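Local atomic coordinates of DNA damage response protein Rtt109, putative (PDB entry 5ZB9), a protein that probably transfers the acetyl group of acetyl-CoA to lysine side chains of histones, histone H3 among them. Residues A[38-42]-A[253-259]. Numbering follows the deposited sequence.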
ATOM      1  N   LEU A  38       1.607  11.198   8.750  1.00 24.55           N
ATOM      2  CA  LEU A  38       2.165  10.972   7.425  1.00 30.35           C
ATOM      3  C   LEU A  38       2.767  12.252   6.848  1.00 27.69           C
ATOM      4  O   LEU A  38       3.776  12.215   6.146  1.00 29.37           O
ATOM      5  CB  LEU A  38       1.093  10.426   6.478  1.00 25.04           C
ATOM      6  CG  LEU A  38       0.687   8.973   6.700  1.00 26.00           C
ATOM      7  CD1 LEU A  38      -0.419   8.573   5.739  1.00 26.28           C
ATOM      8  CD2 LEU A  38       1.891   8.057   6.548  1.00 27.43           C
ATOM      9  N   PHE A  39       2.139  13.383   7.139  1.00 24.77           N
ATOM     10  CA  PHE A  39       2.645  14.666   6.664  1.00 30.51           C
ATOM     11  C   PHE A  39       3.240  15.493   7.798  1.00 31.93           C
ATOM     12  O   PHE A  39       2.650  15.598   8.872  1.00 35.30           O
ATOM     13  CB  PHE A  39       1.533  15.459   5.982  1.00 30.60           C
ATOM     14  CG  PHE A  39       0.953  14.774   4.789  1.00 30.31           C
ATOM     15  CD1 PHE A  39       1.451  15.026   3.522  1.00 28.08           C
ATOM     16  CD2 PHE A  39      -0.089  13.867   4.932  1.00 30.55           C
ATOM     17  CE1 PHE A  39       0.920  14.389   2.416  1.00 31.22           C
ATOM     18  CE2 PHE A  39      -0.627  13.228   3.833  1.00 24.75           C
ATOM     19  CZ  PHE A  39      -0.126  13.488   2.575  1.00 30.02           C
ATOM     20  N   ALA A  40       4.409  16.069   7.556  1.00 29.11           N
ATOM     21  CA  ALA A  40       5.004  17.008   8.501  1.00 31.53           C
ATOM     22  C   ALA A  40       4.141  18.268   8.615  1.00 33.38           C
ATOM     23  O   ALA A  40       3.576  18.742   7.619  1.00 27.09           O
ATOM     24  CB  ALA A  40       6.424  17.368   8.082  1.00 24.52           C
ATOM     25  N   ALA A  41       4.034  18.797   9.833  1.00 29.99           N
ATOM     26  CA  ALA A  41       3.266  20.016  10.083  1.00 32.70           C
ATOM     27  C   ALA A  41       3.984  21.235   9.537  1.00 29.54           C
ATOM     28  O   ALA A  41       5.210  21.318   9.603  1.00 32.82           O
ATOM     29  CB  ALA A  41       3.006  20.191  11.574  1.00 37.54           C
ATOM     30  N   PRO A  42       3.221  22.186   8.987  1.00 30.50           N
ATOM     31  CA  PRO A  42       3.787  23.468   8.560  1.00 34.09           C
ATOM     32  C   PRO A  42       4.211  24.272   9.783  1.00 39.36           C
ATOM     33  O   PRO A  42       3.769  23.948  10.889  1.00 38.93           O
ATOM     34  CB  PRO A  42       2.624  24.151   7.823  1.00 31.53           C
ATOM     35  CG  PRO A  42       1.542  23.120   7.718  1.00 42.30           C
ATOM     36  CD  PRO A  42       1.763  22.145   8.818  1.00 33.13           C
ATOM     37  N   ARG A 253       8.321  20.226   2.265  1.00 27.96           N
ATOM     38  CA  ARG A 253       8.512  19.171   3.258  1.00 29.40           C
ATOM     39  C   ARG A 253       7.207  18.716   3.909  1.00 27.51           C
ATOM     40  O   ARG A 253       7.173  17.686   4.578  1.00 30.86           O
ATOM     41  CB  ARG A 253       9.495  19.627   4.345  1.00 25.36           C
ATOM     42  CG  ARG A 253       8.985  20.737   5.260  1.00 30.37           C
ATOM     43  CD  ARG A 253      10.001  21.045   6.351  1.00 24.12           C
ATOM     44  NE  ARG A 253      10.398  19.828   7.041  1.00 23.82           N
ATOM     45  CZ  ARG A 253       9.787  19.359   8.121  1.00 26.97           C
ATOM     46  NH1 ARG A 253       8.762  20.026   8.641  1.00 23.33           N
ATOM     47  NH2 ARG A 253      10.201  18.228   8.681  1.00 23.63           N
ATOM     48  N   CYS A 254       6.141  19.489   3.715  1.00 25.67           N
ATOM     49  CA  CYS A 254       4.841  19.184   4.309  1.00 30.58           C
ATOM     50  C   CYS A 254       3.895  18.515   3.322  1.00 29.50           C
ATOM     51  O   CYS A 254       2.817  18.060   3.698  1.00 31.48           O
ATOM     52  CB  CYS A 254       4.174  20.461   4.837  1.00 35.36           C
ATOM     53  SG  CYS A 254       5.184  21.475   5.937  1.00 37.71           S
ATOM     54  N   LEU A 255       4.298  18.472   2.057  1.00 26.96           N
ATOM     55  CA  LEU A 255       3.391  18.091   0.987  1.00 26.99           C
ATOM     56  C   LEU A 255       3.542  16.635   0.543  1.00 29.72           C
ATOM     57  O   LEU A 255       2.755  16.158  -0.261  1.00 27.04           O
ATOM     58  CB  LEU A 255       3.597  19.022  -0.206  1.00 29.58           C
ATOM     59  CG  LEU A 255       3.461  20.508   0.144  1.00 34.51           C
ATOM     60  CD1 LEU A 255       3.585  21.383  -1.098  1.00 30.41           C
ATOM     61  CD2 LEU A 255       2.149  20.776   0.875  1.00 32.12           C
ATOM     62  N   VAL A 256       4.551  15.941   1.071  1.00 30.20           N
ATOM     63  CA  VAL A 256       4.843  14.552   0.697  1.00 27.14           C
ATOM     64  C   VAL A 256       4.678  13.592   1.880  1.00 26.71           C
ATOM     65  O   VAL A 256       5.174  13.861   2.968  1.00 29.13           O
ATOM     66  CB  VAL A 256       6.272  14.426   0.153  1.00 25.35           C
ATOM     67  CG1 VAL A 256       6.544  13.010  -0.316  1.00 22.02           C
ATOM     68  CG2 VAL A 256       6.495  15.417  -0.973  1.00 22.86           C
ATOM     69  N   PRO A 257       3.981  12.465   1.678  1.00 27.37           N
ATOM     70  CA  PRO A 257       3.760  11.585   2.833  1.00 25.46           C
ATOM     71  C   PRO A 257       4.999  10.771   3.204  1.00 25.43           C
ATOM     72  O   PRO A 257       5.754  10.366   2.329  1.00 27.37           O
ATOM     73  CB  PRO A 257       2.624  10.675   2.361  1.00 26.96           C
ATOM     74  CG  PRO A 257       2.784  10.626   0.878  1.00 22.02           C
ATOM     75  CD  PRO A 257       3.317  11.966   0.459  1.00 22.68           C
ATOM     76  N   ARG A 258       5.198  10.530   4.495  1.00 26.21           N
ATOM     77  CA  ARG A 258       6.389   9.832   4.970  1.00 26.38           C
ATOM     78  C   ARG A 258       6.088   8.408   5.451  1.00 25.54           C
ATOM     79  O   ARG A 258       5.666   8.200   6.582  1.00 29.69           O
ATOM     80  CB  ARG A 258       7.049  10.651   6.082  1.00 28.32           C
ATOM     81  CG  ARG A 258       7.561  12.005   5.592  1.00 26.67           C
ATOM     82  CD  ARG A 258       7.554  13.072   6.675  1.00 30.69           C
ATOM     83  NE  ARG A 258       7.979  14.374   6.155  1.00 27.90           N
ATOM     84  CZ  ARG A 258       9.218  14.850   6.249  1.00 26.48           C
ATOM     85  NH1 ARG A 258      10.165  14.138   6.849  1.00 23.94           N
ATOM     86  NH2 ARG A 258       9.511  16.038   5.740  1.00 22.86           N
ATOM     87  N   PHE A 259       6.312   7.435   4.571  1.00 27.54           N
ATOM     88  CA  PHE A 259       6.056   6.024   4.862  1.00 25.11           C
ATOM     89  C   PHE A 259       7.343   5.304   5.271  1.00 25.67           C
ATOM     90  O   PHE A 259       8.436   5.754   4.923  1.00 26.68           O
ATOM     91  CB  PHE A 259       5.443   5.335   3.634  1.00 26.03           C
ATOM     92  CG  PHE A 259       4.091   5.857   3.251  1.00 22.80           C
ATOM     93  CD1 PHE A 259       2.982   5.601   4.047  1.00 24.69           C
ATOM     94  CD2 PHE A 259       3.922   6.591   2.087  1.00 22.69           C
ATOM     95  CE1 PHE A 259       1.729   6.079   3.697  1.00 22.08           C
ATOM     96  CE2 PHE A 259       2.668   7.071   1.725  1.00 23.46           C
ATOM     97  CZ  PHE A 259       1.569   6.813   2.533  1.00 23.28           C
TER
HETATM   98  O   HOH W   1       5.687  15.478   4.953  1.00 29.91           O
HETATM   99  O   HOH W   2       7.282  19.813  10.848  1.00 36.64           O
HETATM  100  O   HOH W   3       7.503  22.665   8.401  1.00 37.35           O
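Two loops pack against each other in this acetyltransferase: residues 38-42, from the connection between strands 22-35 and 50-61, and residues 253-259, which lead toward helix 266-272. They illustrate how irregular chains can be joined by one backbone bond, bridging waters and arginines. The direct bond runs from R258 N to L38 O (2.8 Å). Beside it, L38 CD2 meets the F259 ring at CE1 (3.5 Å), and F259 in turn stacks on F90. The F39 ring lies alongside P257, whose CB sits over one face, and the edge of the F39 ring, at CD1, approaches C254 O (3.3 Å). F39 reaches there with CG anti to its carbonyl carbon (chi1 -61°). The A40 methyl rests on one face of the R253 guanidinium, CB to NH1 3.6 Å. Two waters link R253 NH1 to A41 O. A further water accepts from A40 N and R258 NE and donates to R253 O (2.7 Å) and V256 O, a fourfold grip. R258 NH2 also donates to R253 O, nearly straight at 172°. D272 of helix 266-272, salt-bridged by both arginines, probably offsets part of their combined charge, while R253 NH1 and R258 NE reach residues 38-42 through water.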